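Local coordinates for protein D-alanine--D-alanine ligase (Coxiella burnetii, PDB 3TQT) that joins two D-alanine molecules into D-alanyl-D-alanine at the expense of ATP, supplying the dipeptide used to build bacterial peptidoglycan, at residues Glu182-Gly191 with Thr196-Val209. Residues are numbered along the deposited sequence; the frame is centred on the assembly and turned at random.
Sequences ELFVKAVSLG and TLPVKTETEFTKAV
Val185 pairs with Leu197 of strand 196-199 through its backbone, while its side chain packs mainly on helix 202-209 and also touches Val199. Its CB lies 3.8 Å from Ala208 CB, where the short alanine lets the helix come close. With CG1 anti to the backbone N (chi1 177°), that branch reaches the Ala208 carbonyl and Val209 CG2. The other branch, CG2, is directed to Phe205, 3.9 Å from its CD1, and touches Val199 CG1. Val209 CG2 also sits over one face of the Phe205 ring, displaced from the centre, 3.8 Å from the plane. Beside this cluster, Leu183 CB packs 3.5 Å from Val199 CG2.

The strands form an antiparallel hairpin in which 196-199 is the edge strand of a four-stranded sheet and 183-187 lies inside it. Leu183 and Val199 exchange two backbone hydrogen bonds, as do Val185 and Leu197; the Val185 N to Leu197 O bond is 2.7 Å long and nearly straight (175°).

On the other face, Phe184 crosses Pro198 at a slant, CE1 lying 3.8 Å from Pro198 CB, while Leu197 O sits at the ring edge. Lys186 runs alongside Thr196, its CG 3.6 Å from Thr196 CG2. The bend at chi4 (64°) turns the end of the lysine, and NZ makes a salt bridge with Glu222 on the adjacent strand.

The chemistry is thus divided: the helix-facing side is apolar and largely buried, whereas the opposite side carries a paired lysine within the predicted ATP-binding region of this ATP-grasp fold. Lys186 lies about 7 Å, side chain to side chain, from the predicted magnesium ligand Glu316, a placement consistent with a role near the nucleotide phosphates.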
loop_
_atom_site.group_PDB
_atom_site.type_symbol
_atom_site.label_atom_id
_atom_site.label_comp_id
_atom_site.label_asym_id
_atom_site.label_seq_id
_atom_site.Cartn_x
_atom_site.Cartn_y
_atom_site.Cartn_z
ATOM N N GLU A 182 1.749 -28.630 -17.004
ATOM C CA GLU A 182 0.576 -28.083 -16.327
ATOM C C GLU A 182 0.831 -26.670 -15.797
ATOM O O GLU A 182 1.913 -26.371 -15.301
ATOM C CB GLU A 182 0.131 -29.012 -15.188
ATOM C CG GLU A 182 -1.099 -28.520 -14.417
ATOM C CD GLU A 182 -1.820 -29.637 -13.671
ATOM O OE1 GLU A 182 -1.466 -29.909 -12.510
ATOM O OE2 GLU A 182 -2.750 -30.243 -14.244
ATOM N N LEU A 183 -0.185 -25.824 -15.887
ATOM C CA LEU A 183 -0.117 -24.446 -15.414
ATOM C C LEU A 183 -1.137 -24.184 -14.312
ATOM O O LEU A 183 -2.137 -24.892 -14.185
ATOM C CB LEU A 183 -0.421 -23.483 -16.558
ATOM C CG LEU A 183 0.662 -23.069 -17.550
ATOM C CD1 LEU A 183 1.804 -24.035 -17.613
ATOM C CD2 LEU A 183 0.051 -22.836 -18.926
ATOM N N PHE A 184 -0.868 -23.151 -13.529
ATOM C CA PHE A 184 -1.838 -22.609 -12.597
ATOM C C PHE A 184 -2.314 -21.256 -13.093
ATOM O O PHE A 184 -1.511 -20.407 -13.479
ATOM C CB PHE A 184 -1.213 -22.441 -11.209
ATOM C CG PHE A 184 -1.018 -23.728 -10.492
ATOM C CD1 PHE A 184 -2.088 -24.586 -10.300
ATOM C CD2 PHE A 184 0.229 -24.097 -10.023
ATOM C CE1 PHE A 184 -1.918 -25.792 -9.650
ATOM C CE2 PHE A 184 0.404 -25.308 -9.361
ATOM C CZ PHE A 184 -0.672 -26.153 -9.181
ATOM N N VAL A 185 -3.623 -21.054 -13.073
ATOM C CA VAL A 185 -4.168 -19.726 -13.310
ATOM C C VAL A 185 -4.695 -19.227 -11.976
ATOM O O VAL A 185 -5.624 -19.808 -11.423
ATOM C CB VAL A 185 -5.275 -19.750 -14.382
ATOM C CG1 VAL A 185 -5.881 -18.351 -14.574
ATOM C CG2 VAL A 185 -4.710 -20.290 -15.701
ATOM N N LYS A 186 -4.078 -18.161 -11.467
ATOM C CA LYS A 186 -4.252 -17.697 -10.092
ATOM C C LYS A 186 -4.666 -16.226 -10.055
ATOM O O LYS A 186 -4.093 -15.412 -10.769
ATOM C CB LYS A 186 -2.903 -17.740 -9.359
ATOM C CG LYS A 186 -2.366 -19.090 -8.947
ATOM C CD LYS A 186 -1.099 -18.861 -8.105
ATOM C CE LYS A 186 -0.639 -20.109 -7.368
ATOM N NZ LYS A 186 -0.233 -21.206 -8.296
ATOM N N ALA A 187 -5.612 -15.871 -9.193
ATOM C CA ALA A 187 -5.809 -14.457 -8.895
ATOM C C ALA A 187 -4.505 -13.913 -8.308
ATOM O O ALA A 187 -3.826 -14.604 -7.533
ATOM C CB ALA A 187 -6.950 -14.278 -7.904
ATOM N N VAL A 188 -4.135 -12.695 -8.666
ATOM C CA VAL A 188 -2.911 -12.112 -8.096
ATOM C C VAL A 188 -3.038 -11.858 -6.598
ATOM O O VAL A 188 -2.061 -11.947 -5.859
ATOM C CB VAL A 188 -2.486 -10.788 -8.783
ATOM C CG1 VAL A 188 -2.115 -11.022 -10.244
ATOM C CG2 VAL A 188 -3.581 -9.737 -8.633
ATOM N N SER A 189 -4.244 -11.563 -6.135
ATOM C CA SER A 189 -4.375 -11.055 -4.778
ATOM C C SER A 189 -5.403 -11.793 -3.938
ATOM O O SER A 189 -5.823 -11.291 -2.903
ATOM C CB SER A 189 -4.735 -9.567 -4.818
ATOM O OG SER A 189 -6.060 -9.399 -5.293
ATOM N N LEU A 190 -5.815 -12.977 -4.379
ATOM C CA LEU A 190 -6.786 -13.758 -3.617
ATOM C C LEU A 190 -6.225 -15.139 -3.300
ATOM O O LEU A 190 -5.650 -15.796 -4.173
ATOM C CB LEU A 190 -8.099 -13.896 -4.388
ATOM C CG LEU A 190 -8.736 -12.587 -4.849
ATOM C CD1 LEU A 190 -9.982 -12.875 -5.688
ATOM C CD2 LEU A 190 -9.067 -11.710 -3.647
ATOM N N GLY A 191 -6.409 -15.581 -2.059
ATOM C CA GLY A 191 -5.818 -16.827 -1.592
ATOM C C GLY A 191 -6.695 -18.065 -1.702
ATOM O O GLY A 191 -6.194 -19.164 -1.950
ATOM N N THR A 196 -7.495 -20.254 -7.655
ATOM C CA THR A 196 -6.266 -20.872 -8.157
ATOM C C THR A 196 -6.624 -22.134 -8.938
ATOM O O THR A 196 -7.014 -23.142 -8.360
ATOM C CB THR A 196 -5.302 -21.245 -7.014
ATOM O OG1 THR A 196 -4.902 -20.060 -6.322
ATOM C CG2 THR A 196 -4.068 -21.925 -7.558
ATOM N N LEU A 197 -6.496 -22.067 -10.258
ATOM C CA LEU A 197 -7.028 -23.096 -11.128
ATOM C C LEU A 197 -5.926 -23.818 -11.890
ATOM O O LEU A 197 -5.176 -23.193 -12.631
ATOM C CB LEU A 197 -8.022 -22.463 -12.103
ATOM C CG LEU A 197 -9.147 -21.656 -11.453
ATOM C CD1 LEU A 197 -10.104 -21.140 -12.507
ATOM C CD2 LEU A 197 -9.882 -22.521 -10.435
ATOM N N PRO A 198 -5.820 -25.147 -11.702
ATOM C CA PRO A 198 -4.853 -25.934 -12.473
ATOM C C PRO A 198 -5.393 -26.182 -13.871
ATOM O O PRO A 198 -6.577 -26.480 -14.017
ATOM C CB PRO A 198 -4.784 -27.252 -11.693
ATOM C CG PRO A 198 -6.151 -27.389 -11.114
ATOM C CD PRO A 198 -6.571 -25.983 -10.745
ATOM N N VAL A 199 -4.541 -26.051 -14.884
ATOM C CA VAL A 199 -4.968 -26.235 -16.261
ATOM C C VAL A 199 -3.979 -27.106 -17.025
ATOM O O VAL A 199 -2.764 -26.954 -16.896
ATOM C CB VAL A 199 -5.149 -24.891 -17.004
ATOM C CG1 VAL A 199 -6.172 -23.999 -16.279
ATOM C CG2 VAL A 199 -3.811 -24.173 -17.137
ATOM N N LYS A 200 -4.518 -28.004 -17.837
ATOM C CA LYS A 200 -3.716 -28.958 -18.598
ATOM C C LYS A 200 -3.921 -28.804 -20.107
ATOM O O LYS A 200 -3.190 -29.403 -20.903
ATOM C CB LYS A 200 -4.054 -30.385 -18.161
ATOM C CG LYS A 200 -2.846 -31.306 -18.025
ATOM C CD LYS A 200 -3.282 -32.751 -17.807
ATOM C CE LYS A 200 -3.438 -33.508 -19.127
ATOM N NZ LYS A 200 -4.088 -32.722 -20.225
ATOM N N THR A 201 -4.913 -28.010 -20.504
ATOM C CA THR A 201 -5.181 -27.797 -21.928
ATOM C C THR A 201 -5.406 -26.326 -22.255
ATOM O O THR A 201 -5.658 -25.527 -21.365
ATOM C CB THR A 201 -6.435 -28.571 -22.407
ATOM O OG1 THR A 201 -7.602 -28.015 -21.787
ATOM C CG2 THR A 201 -6.328 -30.039 -22.075
ATOM N N GLU A 202 -5.330 -25.983 -23.540
ATOM C CA GLU A 202 -5.602 -24.619 -23.993
ATOM C C GLU A 202 -6.990 -24.193 -23.555
ATOM O O GLU A 202 -7.189 -23.085 -23.061
ATOM C CB GLU A 202 -5.537 -24.533 -25.519
ATOM C CG GLU A 202 -6.246 -23.293 -26.085
ATOM C CD GLU A 202 -5.427 -22.037 -25.908
ATOM O OE1 GLU A 202 -4.214 -22.099 -26.195
ATOM O OE2 GLU A 202 -5.980 -20.993 -25.478
ATOM N N THR A 203 -7.952 -25.082 -23.767
ATOM C CA THR A 203 -9.341 -24.822 -23.414
ATOM C C THR A 203 -9.497 -24.587 -21.920
ATOM O O THR A 203 -10.175 -23.655 -21.503
ATOM C CB THR A 203 -10.257 -25.985 -23.857
ATOM O OG1 THR A 203 -10.247 -26.076 -25.287
ATOM C CG2 THR A 203 -11.688 -25.763 -23.372
ATOM N N GLU A 204 -8.870 -25.432 -21.112
ATOM C CA GLU A 204 -8.917 -25.248 -19.668
ATOM C C GLU A 204 -8.309 -23.911 -19.315
ATOM O O GLU A 204 -8.806 -23.205 -18.429
ATOM C CB GLU A 204 -8.193 -26.379 -18.937
ATOM C CG GLU A 204 -9.015 -27.661 -18.873
ATOM C CD GLU A 204 -8.261 -28.828 -18.256
ATOM O OE1 GLU A 204 -7.337 -28.600 -17.445
ATOM O OE2 GLU A 204 -8.598 -29.979 -18.588
ATOM N N PHE A 205 -7.236 -23.560 -20.023
ATOM C CA PHE A 205 -6.526 -22.317 -19.748
ATOM C C PHE A 205 -7.465 -21.134 -19.899
ATOM O O PHE A 205 -7.628 -20.330 -18.973
ATOM C CB PHE A 205 -5.329 -22.151 -20.684
ATOM C CG PHE A 205 -4.670 -20.806 -20.586
ATOM C CD1 PHE A 205 -3.883 -20.480 -19.491
ATOM C CD2 PHE A 205 -4.832 -19.868 -21.590
ATOM C CE1 PHE A 205 -3.281 -19.247 -19.406
ATOM C CE2 PHE A 205 -4.233 -18.631 -21.509
ATOM C CZ PHE A 205 -3.453 -18.323 -20.413
ATOM N N THR A 206 -8.102 -21.030 -21.060
ATOM C CA THR A 206 -8.921 -19.853 -21.326
ATOM C C THR A 206 -10.166 -19.865 -20.442
ATOM O O THR A 206 -10.627 -18.816 -20.003
ATOM C CB THR A 206 -9.306 -19.709 -22.820
ATOM O OG1 THR A 206 -10.380 -20.598 -23.125
ATOM C CG2 THR A 206 -8.112 -20.006 -23.722
ATOM N N LYS A 207 -10.714 -21.048 -20.171
ATOM C CA LYS A 207 -11.832 -21.112 -19.238
ATOM C C LYS A 207 -11.424 -20.639 -17.838
ATOM O O LYS A 207 -12.187 -19.956 -17.162
ATOM C CB LYS A 207 -12.428 -22.511 -19.176
ATOM C CG LYS A 207 -13.359 -22.832 -20.332
ATOM C CD LYS A 207 -13.954 -24.220 -20.186
ATOM C CE LYS A 207 -14.939 -24.511 -21.312
ATOM N NZ LYS A 207 -14.324 -24.285 -22.650
ATOM N N ALA A 208 -10.224 -21.013 -17.404
ATOM C CA ALA A 208 -9.735 -20.616 -16.087
ATOM C C ALA A 208 -9.471 -19.116 -16.041
ATOM O O ALA A 208 -9.737 -18.462 -15.039
ATOM C CB ALA A 208 -8.477 -21.372 -15.744
ATOM N N VAL A 209 -8.939 -18.575 -17.130
ATOM C CA VAL A 209 -8.664 -17.152 -17.188
ATOM C C VAL A 209 -9.961 -16.381 -17.032
ATOM O O VAL A 209 -10.038 -15.421 -16.265
ATOM C CB VAL A 209 -7.967 -16.766 -18.500
ATOM C CG1 VAL A 209 -8.062 -15.260 -18.732
ATOM C CG2 VAL A 209 -6.515 -17.211 -18.466
#